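Local coordinates for proton-dependent oligopeptide transporter family protein (Xanthomonas campestris, PDB 6EI3) that probably moves small peptides across the bacterial membrane by coupling their uptake to protons, as a member of the major facilitator superfamily, at residues 309-323 with 393-406. Numbering follows the deposited sequence.
Sequences KASTWVLQGREMRMP and PMHIAWQILPYALL. With 78M ((2S)-2,3-dihydroxypropyl(7Z)-pentadec-7-enoate), chain E; 78M ((2S)-2,3-dihydroxypropyl(7Z)-pentadec-7-enoate), chain F; 78M ((2S)-2,3-dihydroxypropyl(7Z)-pentadec-7-enoate), chain K.
W313 drives the edge of its six-membered ring into the face of Y403 in a T-shaped stack, planes 87° apart, CZ3 over the tyrosine's centre. K309 CA lies over one face of the indole, toward the rim, while P402 O lies at its edge, 3.4 Å from CH2. The H395 ring is sandwiched: R321 O sits over the centre of one face and a hydroxyl of a bound monoacylglycerol, O21 of 78M in chain K, over the other. At its edge, ND1 accepts the backbone N-H of A397 at 3.0 Å, which helps hold the ring's rotation. H395 CB lies over one face of the R321 guanidinium, P393 CB at its edge; C17 of 78M in chain E lies over one face of the W398 ring. Q399 spends both N-H bonds of NE2 in its amide plane, on W313 O (3.0 Å) and Q316 OE1 (3.1 Å). G317 N reaches W313 O from the opposite face of its plane; Q316 NE2 turns to V381 and Q385 of helix 363-389. R321 N to M394 O and I396 N to R321 O, both 2.8 Å, bridge the backbones of R321 and H395. Q399 thus gives W313 O a second donor and fills a lone pair of the buried Q316 amide; the bridge ties the chain after helix 312-317 to that leading into the 3-10 turn 396-399, against which the lipids lie.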
loop_
_atom_site.group_PDB
_atom_site.type_symbol
_atom_site.label_atom_id
_atom_site.label_comp_id
_atom_site.label_asym_id
_atom_site.label_seq_id
_atom_site.Cartn_x
_atom_site.Cartn_y
_atom_site.Cartn_z
ATOM N N LYS A 309 9.095 -7.461 -1.116
ATOM C CA LYS A 309 10.503 -7.252 -0.742
ATOM C C LYS A 309 10.716 -7.510 0.780
ATOM O O LYS A 309 11.831 -7.847 1.217
ATOM C CB LYS A 309 11.025 -5.875 -1.189
ATOM C CG LYS A 309 10.351 -4.700 -0.540
ATOM C CD LYS A 309 10.597 -3.412 -1.328
ATOM C CE LYS A 309 10.163 -2.209 -0.531
ATOM N NZ LYS A 309 8.728 -2.275 -0.155
ATOM N N ALA A 310 9.621 -7.408 1.559
ATOM C CA ALA A 310 9.664 -7.624 2.999
ATOM C C ALA A 310 9.313 -9.083 3.351
ATOM O O ALA A 310 9.321 -9.445 4.515
ATOM C CB ALA A 310 8.715 -6.639 3.709
ATOM N N SER A 311 9.011 -9.914 2.349
ATOM C CA SER A 311 8.628 -11.282 2.632
ATOM C C SER A 311 9.420 -12.261 1.760
ATOM O O SER A 311 10.469 -12.735 2.190
ATOM C CB SER A 311 7.113 -11.446 2.505
ATOM O OG SER A 311 6.656 -11.243 1.178
ATOM N N THR A 312 8.971 -12.491 0.520
ATOM C CA THR A 312 9.630 -13.353 -0.449
ATOM C C THR A 312 11.140 -13.013 -0.619
ATOM O O THR A 312 11.962 -13.924 -0.641
ATOM C CB THR A 312 8.881 -13.263 -1.785
ATOM O OG1 THR A 312 7.503 -13.636 -1.597
ATOM C CG2 THR A 312 9.520 -14.117 -2.863
ATOM N N TRP A 313 11.496 -11.721 -0.758
ATOM C CA TRP A 313 12.916 -11.375 -0.954
ATOM C C TRP A 313 13.748 -11.603 0.300
ATOM O O TRP A 313 14.914 -11.988 0.200
ATOM C CB TRP A 313 13.088 -9.946 -1.441
ATOM C CG TRP A 313 12.571 -9.681 -2.833
ATOM C CD1 TRP A 313 11.680 -10.426 -3.550
ATOM C CD2 TRP A 313 12.874 -8.532 -3.635
ATOM N NE1 TRP A 313 11.456 -9.842 -4.778
ATOM C CE2 TRP A 313 12.160 -8.664 -4.847
ATOM C CE3 TRP A 313 13.732 -7.433 -3.471
ATOM C CZ2 TRP A 313 12.254 -7.722 -5.878
ATOM C CZ3 TRP A 313 13.840 -6.502 -4.496
ATOM C CH2 TRP A 313 13.123 -6.660 -5.693
ATOM N N VAL A 314 13.162 -11.362 1.474
ATOM C CA VAL A 314 13.870 -11.613 2.747
ATOM C C VAL A 314 14.174 -13.100 2.872
ATOM O O VAL A 314 15.307 -13.471 3.208
ATOM C CB VAL A 314 13.121 -11.054 3.993
ATOM C CG1 VAL A 314 13.736 -11.579 5.285
ATOM C CG2 VAL A 314 13.109 -9.525 3.990
ATOM N N LEU A 315 13.168 -13.950 2.574
ATOM C CA LEU A 315 13.287 -15.409 2.640
ATOM C C LEU A 315 14.357 -15.906 1.681
ATOM O O LEU A 315 15.054 -16.856 1.996
ATOM C CB LEU A 315 11.935 -16.077 2.353
ATOM C CG LEU A 315 10.862 -15.850 3.423
ATOM C CD1 LEU A 315 9.475 -16.248 2.923
ATOM C CD2 LEU A 315 11.240 -16.524 4.783
ATOM N N GLN A 316 14.488 -15.265 0.512
ATOM C CA GLN A 316 15.546 -15.579 -0.446
ATOM C C GLN A 316 16.889 -15.146 0.156
ATOM O O GLN A 316 17.822 -15.937 0.187
ATOM C CB GLN A 316 15.330 -14.859 -1.797
ATOM C CG GLN A 316 16.445 -15.175 -2.796
ATOM C CD GLN A 316 16.311 -14.448 -4.104
ATOM O OE1 GLN A 316 16.494 -13.240 -4.186
ATOM N NE2 GLN A 316 16.082 -15.187 -5.165
ATOM N N GLY A 317 16.960 -13.899 0.625
ATOM C CA GLY A 317 18.165 -13.311 1.210
ATOM C C GLY A 317 18.829 -14.160 2.281
ATOM O O GLY A 317 20.056 -14.274 2.319
ATOM N N ARG A 318 18.013 -14.798 3.137
ATOM C CA ARG A 318 18.456 -15.661 4.244
ATOM C C ARG A 318 19.314 -16.836 3.782
ATOM O O ARG A 318 20.151 -17.294 4.546
ATOM C CB ARG A 318 17.240 -16.198 5.017
ATOM C CG ARG A 318 16.529 -15.139 5.877
ATOM C CD ARG A 318 15.439 -15.785 6.727
ATOM N NE ARG A 318 15.996 -16.642 7.784
ATOM C CZ ARG A 318 15.854 -17.963 7.839
ATOM N NH1 ARG A 318 15.143 -18.604 6.918
ATOM N NH2 ARG A 318 16.393 -18.649 8.833
ATOM N N GLU A 319 19.095 -17.332 2.552
ATOM C CA GLU A 319 19.844 -18.460 1.994
ATOM C C GLU A 319 21.054 -18.013 1.160
ATOM O O GLU A 319 21.739 -18.846 0.591
ATOM C CB GLU A 319 18.914 -19.372 1.166
ATOM C CG GLU A 319 17.680 -19.865 1.915
ATOM C CD GLU A 319 17.906 -20.653 3.193
ATOM O OE1 GLU A 319 18.773 -21.559 3.196
ATOM O OE2 GLU A 319 17.196 -20.377 4.188
ATOM N N MET A 320 21.300 -16.707 1.069
ATOM C CA MET A 320 22.410 -16.178 0.275
ATOM C C MET A 320 23.673 -15.958 1.126
ATOM O O MET A 320 23.563 -15.892 2.342
ATOM C CB MET A 320 21.961 -14.889 -0.430
ATOM C CG MET A 320 20.811 -15.142 -1.392
ATOM S SD MET A 320 20.189 -13.644 -2.165
ATOM C CE MET A 320 21.353 -13.514 -3.574
ATOM N N ARG A 321 24.866 -15.875 0.502
ATOM C CA ARG A 321 26.115 -15.654 1.257
ATOM C C ARG A 321 26.199 -14.212 1.745
ATOM O O ARG A 321 25.826 -13.284 1.033
ATOM C CB ARG A 321 27.363 -15.949 0.409
ATOM C CG ARG A 321 27.495 -17.363 -0.135
ATOM C CD ARG A 321 28.918 -17.614 -0.633
ATOM N NE ARG A 321 29.293 -16.782 -1.786
ATOM C CZ ARG A 321 30.121 -15.739 -1.734
ATOM N NH1 ARG A 321 30.669 -15.371 -0.580
ATOM N NH2 ARG A 321 30.401 -15.052 -2.834
ATOM N N MET A 322 26.710 -14.024 2.954
ATOM C CA MET A 322 26.851 -12.701 3.567
ATOM C C MET A 322 27.843 -12.776 4.731
ATOM O O MET A 322 28.033 -13.869 5.271
ATOM C CB MET A 322 25.472 -12.190 4.063
ATOM C CG MET A 322 24.925 -12.929 5.282
ATOM S SD MET A 322 23.223 -12.456 5.632
ATOM C CE MET A 322 22.400 -13.341 4.372
ATOM N N PRO A 323 28.449 -11.648 5.176
ATOM C CA PRO A 323 29.339 -11.726 6.354
ATOM C C PRO A 323 28.531 -11.937 7.631
ATOM O O PRO A 323 27.338 -11.585 7.676
ATOM C CB PRO A 323 30.064 -10.383 6.357
ATOM C CG PRO A 323 29.227 -9.471 5.556
ATOM C CD PRO A 323 28.350 -10.268 4.652
ATOM N N PRO A 393 26.696 -20.841 -5.163
ATOM C CA PRO A 393 26.687 -19.915 -4.014
ATOM C C PRO A 393 26.465 -18.472 -4.489
ATOM O O PRO A 393 27.165 -17.995 -5.384
ATOM C CB PRO A 393 28.045 -20.151 -3.339
ATOM C CG PRO A 393 28.918 -20.694 -4.410
ATOM C CD PRO A 393 28.058 -21.345 -5.457
ATOM N N MET A 394 25.404 -17.828 -3.994
ATOM C CA MET A 394 25.071 -16.468 -4.425
ATOM C C MET A 394 25.194 -15.492 -3.274
ATOM O O MET A 394 24.553 -15.687 -2.249
ATOM C CB MET A 394 23.682 -16.410 -5.072
ATOM C CG MET A 394 23.589 -17.215 -6.376
ATOM S SD MET A 394 24.587 -16.539 -7.728
ATOM C CE MET A 394 23.458 -15.317 -8.375
ATOM N N HIS A 395 26.039 -14.458 -3.429
ATOM C CA HIS A 395 26.224 -13.451 -2.387
ATOM C C HIS A 395 24.967 -12.594 -2.369
ATOM O O HIS A 395 24.388 -12.325 -3.426
ATOM C CB HIS A 395 27.469 -12.591 -2.674
ATOM C CG HIS A 395 27.914 -11.752 -1.512
ATOM N ND1 HIS A 395 27.286 -10.555 -1.202
ATOM C CD2 HIS A 395 28.918 -11.962 -0.625
ATOM C CE1 HIS A 395 27.908 -10.088 -0.128
ATOM N NE2 HIS A 395 28.905 -10.893 0.248
ATOM N N ILE A 396 24.533 -12.177 -1.176
ATOM C CA ILE A 396 23.320 -11.353 -1.021
ATOM C C ILE A 396 23.393 -10.015 -1.815
ATOM O O ILE A 396 22.350 -9.485 -2.171
ATOM C CB ILE A 396 22.963 -11.146 0.470
ATOM C CG1 ILE A 396 21.490 -10.656 0.615
ATOM C CG2 ILE A 396 23.995 -10.230 1.193
ATOM C CD1 ILE A 396 20.882 -10.880 1.968
ATOM N N ALA A 397 24.611 -9.505 -2.125
ATOM C CA ALA A 397 24.793 -8.278 -2.920
ATOM C C ALA A 397 24.126 -8.402 -4.293
ATOM O O ALA A 397 23.801 -7.387 -4.899
ATOM C CB ALA A 397 26.281 -7.954 -3.078
ATOM N N TRP A 398 23.872 -9.638 -4.771
ATOM C CA TRP A 398 23.135 -9.852 -6.032
ATOM C C TRP A 398 21.723 -9.260 -5.956
ATOM O O TRP A 398 21.176 -8.888 -6.995
ATOM C CB TRP A 398 23.037 -11.342 -6.377
ATOM C CG TRP A 398 24.169 -11.843 -7.217
ATOM C CD1 TRP A 398 25.184 -12.657 -6.819
ATOM C CD2 TRP A 398 24.420 -11.524 -8.590
ATOM N NE1 TRP A 398 26.021 -12.919 -7.878
ATOM C CE2 TRP A 398 25.586 -12.224 -8.976
ATOM C CE3 TRP A 398 23.790 -10.687 -9.532
ATOM C CZ2 TRP A 398 26.127 -12.129 -10.267
ATOM C CZ3 TRP A 398 24.309 -10.621 -10.818
ATOM C CH2 TRP A 398 25.464 -11.337 -11.174
ATOM N N GLN A 399 21.135 -9.142 -4.736
ATOM C CA GLN A 399 19.783 -8.531 -4.593
ATOM C C GLN A 399 19.750 -7.014 -4.909
ATOM O O GLN A 399 18.656 -6.475 -5.077
ATOM C CB GLN A 399 19.154 -8.786 -3.217
ATOM C CG GLN A 399 18.848 -10.243 -2.901
ATOM C CD GLN A 399 17.929 -10.373 -1.710
ATOM O OE1 GLN A 399 18.040 -9.640 -0.707
ATOM N NE2 GLN A 399 17.045 -11.368 -1.764
ATOM N N ILE A 400 20.932 -6.336 -5.008
ATOM C CA ILE A 400 21.038 -4.909 -5.404
ATOM C C ILE A 400 20.379 -4.744 -6.801
ATOM O O ILE A 400 19.663 -3.767 -7.011
ATOM C CB ILE A 400 22.530 -4.407 -5.446
ATOM C CG1 ILE A 400 23.159 -4.326 -4.028
ATOM C CG2 ILE A 400 22.652 -3.032 -6.171
ATOM C CD1 ILE A 400 24.740 -4.163 -4.000
ATOM N N LEU A 401 20.646 -5.689 -7.746
ATOM C CA LEU A 401 20.074 -5.668 -9.107
ATOM C C LEU A 401 18.529 -5.611 -9.068
ATOM O O LEU A 401 17.999 -4.589 -9.495
ATOM C CB LEU A 401 20.602 -6.811 -9.989
ATOM C CG LEU A 401 20.006 -6.952 -11.403
ATOM C CD1 LEU A 401 20.332 -5.734 -12.286
ATOM C CD2 LEU A 401 20.522 -8.219 -12.068
ATOM N N PRO A 402 17.784 -6.579 -8.480
ATOM C CA PRO A 402 16.318 -6.402 -8.416
ATOM C C PRO A 402 15.871 -5.232 -7.534
ATOM O O PRO A 402 14.835 -4.669 -7.831
ATOM C CB PRO A 402 15.805 -7.758 -7.914
ATOM C CG PRO A 402 16.976 -8.399 -7.219
ATOM C CD PRO A 402 18.186 -7.915 -7.970
ATOM N N TYR A 403 16.644 -4.818 -6.501
ATOM C CA TYR A 403 16.246 -3.635 -5.727
ATOM C C TYR A 403 16.261 -2.388 -6.626
ATOM O O TYR A 403 15.328 -1.591 -6.575
ATOM C CB TYR A 403 17.145 -3.402 -4.488
ATOM C CG TYR A 403 16.496 -3.914 -3.220
ATOM C CD1 TYR A 403 15.486 -3.188 -2.592
ATOM C CD2 TYR A 403 16.787 -5.182 -2.730
ATOM C CE1 TYR A 403 14.801 -3.702 -1.496
ATOM C CE2 TYR A 403 16.144 -5.687 -1.601
ATOM C CZ TYR A 403 15.152 -4.943 -0.989
ATOM O OH TYR A 403 14.500 -5.449 0.097
ATOM N N ALA A 404 17.310 -2.239 -7.455
ATOM C CA ALA A 404 17.461 -1.098 -8.369
ATOM C C ALA A 404 16.327 -1.072 -9.378
ATOM O O ALA A 404 15.688 -0.033 -9.568
ATOM C CB ALA A 404 18.814 -1.158 -9.088
ATOM N N LEU A 405 16.052 -2.232 -9.997
ATOM C CA LEU A 405 15.002 -2.360 -11.000
ATOM C C LEU A 405 13.635 -2.064 -10.407
ATOM O O LEU A 405 12.902 -1.240 -10.963
ATOM C CB LEU A 405 15.035 -3.753 -11.662
ATOM C CG LEU A 405 16.268 -4.050 -12.539
ATOM C CD1 LEU A 405 16.463 -5.533 -12.712
ATOM C CD2 LEU A 405 16.182 -3.331 -13.916
ATOM N N LEU A 406 13.323 -2.684 -9.241
ATOM C CA LEU A 406 12.030 -2.503 -8.564
ATOM C C LEU A 406 11.789 -1.062 -8.072
ATOM O O LEU A 406 10.670 -0.568 -8.196
ATOM C CB LEU A 406 11.842 -3.521 -7.426
ATOM C CG LEU A 406 10.545 -3.413 -6.591
ATOM C CD1 LEU A 406 9.286 -3.757 -7.424
ATOM C CD2 LEU A 406 10.630 -4.260 -5.348
HETATM O O21 78M E . 30.740 -11.722 -4.957
HETATM C C20 78M E . 29.734 -11.765 -5.962
HETATM C C18 78M E . 29.322 -10.376 -6.393
HETATM O O19 78M E . 28.943 -9.608 -5.249
HETATM C C17 78M E . 28.172 -10.397 -7.371
HETATM O O2 78M E . 27.969 -9.069 -7.912
HETATM C C1 78M E . 26.972 -8.324 -7.416
HETATM O O1 78M E . 26.450 -8.529 -6.356
HETATM C C2 78M E . 26.583 -7.222 -8.359
HETATM C C3 78M E . 25.072 -7.028 -8.453
HETATM C C4 78M E . 24.618 -6.161 -9.620
HETATM C C5 78M E . 24.611 -4.659 -9.358
HETATM C C6 78M E . 23.775 -3.866 -10.362
HETATM C C7 78M E . 23.941 -2.386 -10.240
HETATM C C8 78M E . 22.977 -1.499 -10.074
HETATM C C9 78M E . 23.145 -0.009 -9.965
HETATM C C10 78M E . 23.317 0.514 -8.528
HETATM C C11 78M E . 24.729 0.399 -7.947
HETATM C C12 78M E . 25.671 1.554 -8.275
HETATM C C13 78M E . 26.966 1.538 -7.473
HETATM C C15 78M E . 29.076 2.760 -6.779
HETATM C C14 78M E . 27.855 2.756 -7.677
HETATM O O21 78M F . 26.580 -17.510 -10.866
HETATM C C20 78M F . 25.253 -17.282 -11.318
HETATM C C18 78M F . 25.238 -16.257 -12.429
HETATM O O19 78M F . 25.718 -14.997 -11.955
HETATM C C17 78M F . 23.888 -16.123 -13.101
HETATM O O2 78M F . 22.993 -15.331 -12.280
HETATM C C1 78M F . 22.773 -14.059 -12.643
HETATM O O1 78M F . 23.477 -13.447 -13.406
HETATM C C2 78M F . 21.535 -13.510 -11.993
HETATM C C3 78M F . 21.276 -12.038 -12.307
HETATM C C4 78M F . 19.944 -11.788 -12.992
HETATM C C5 78M F . 20.007 -11.626 -14.503
HETATM C C6 78M F . 18.629 -11.549 -15.163
HETATM C C7 78M F . 18.369 -10.254 -15.864
HETATM C C8 78M F . 17.843 -9.162 -15.334
HETATM C C9 78M F . 17.580 -7.862 -16.033
HETATM C C10 78M F . 18.852 -7.123 -16.469
HETATM C C11 78M F . 18.639 -6.120 -17.596
HETATM C C12 78M F . 18.181 -4.739 -17.152
HETATM C C13 78M F . 17.684 -3.865 -18.289
HETATM C C15 78M F . 16.816 -1.615 -19.026
HETATM C C14 78M F . 17.329 -2.450 -17.874
HETATM O O21 78M K . 30.608 -9.384 -3.100
HETATM C C20 78M K . 31.526 -8.605 -2.349
HETATM C C18 78M K . 30.798 -7.658 -1.426
HETATM O O19 78M K . 29.958 -6.778 -2.183
HETATM C C17 78M K . 31.735 -6.861 -0.545
HETATM O O2 78M K . 30.852 -6.291 0.451
HETATM C C1 78M K . 31.054 -6.588 1.743
HETATM O O1 78M K . 32.044 -7.120 2.172
HETATM C C2 78M K . 29.866 -6.209 2.575
HETATM C C3 78M K . 28.753 -7.236 2.454
HETATM C C4 78M K . 27.437 -6.759 3.036
HETATM C C5 78M K . 26.215 -7.382 2.371
HETATM C C6 78M K . 25.905 -6.851 0.965
HETATM C C7 78M K . 25.442 -5.434 1.014
HETATM C C8 78M K . 24.789 -4.771 0.086
HETATM C C9 78M K . 24.337 -3.350 0.201
HETATM C C10 78M K . 22.995 -3.235 0.937
HETATM C C11 78M K . 23.072 -2.979 2.442
HETATM C C12 78M K . 23.276 -1.525 2.849
HETATM C C13 78M K . 22.125 -0.597 2.486
HETATM C C15 78M K . 21.286 1.763 2.291
HETATM C C14 78M K . 22.443 0.875 2.661
HETATM O O HOH W 1 14.568 -7.822 0.975
HETATM O O HOH W 2 23.673 -18.990 -1.833
#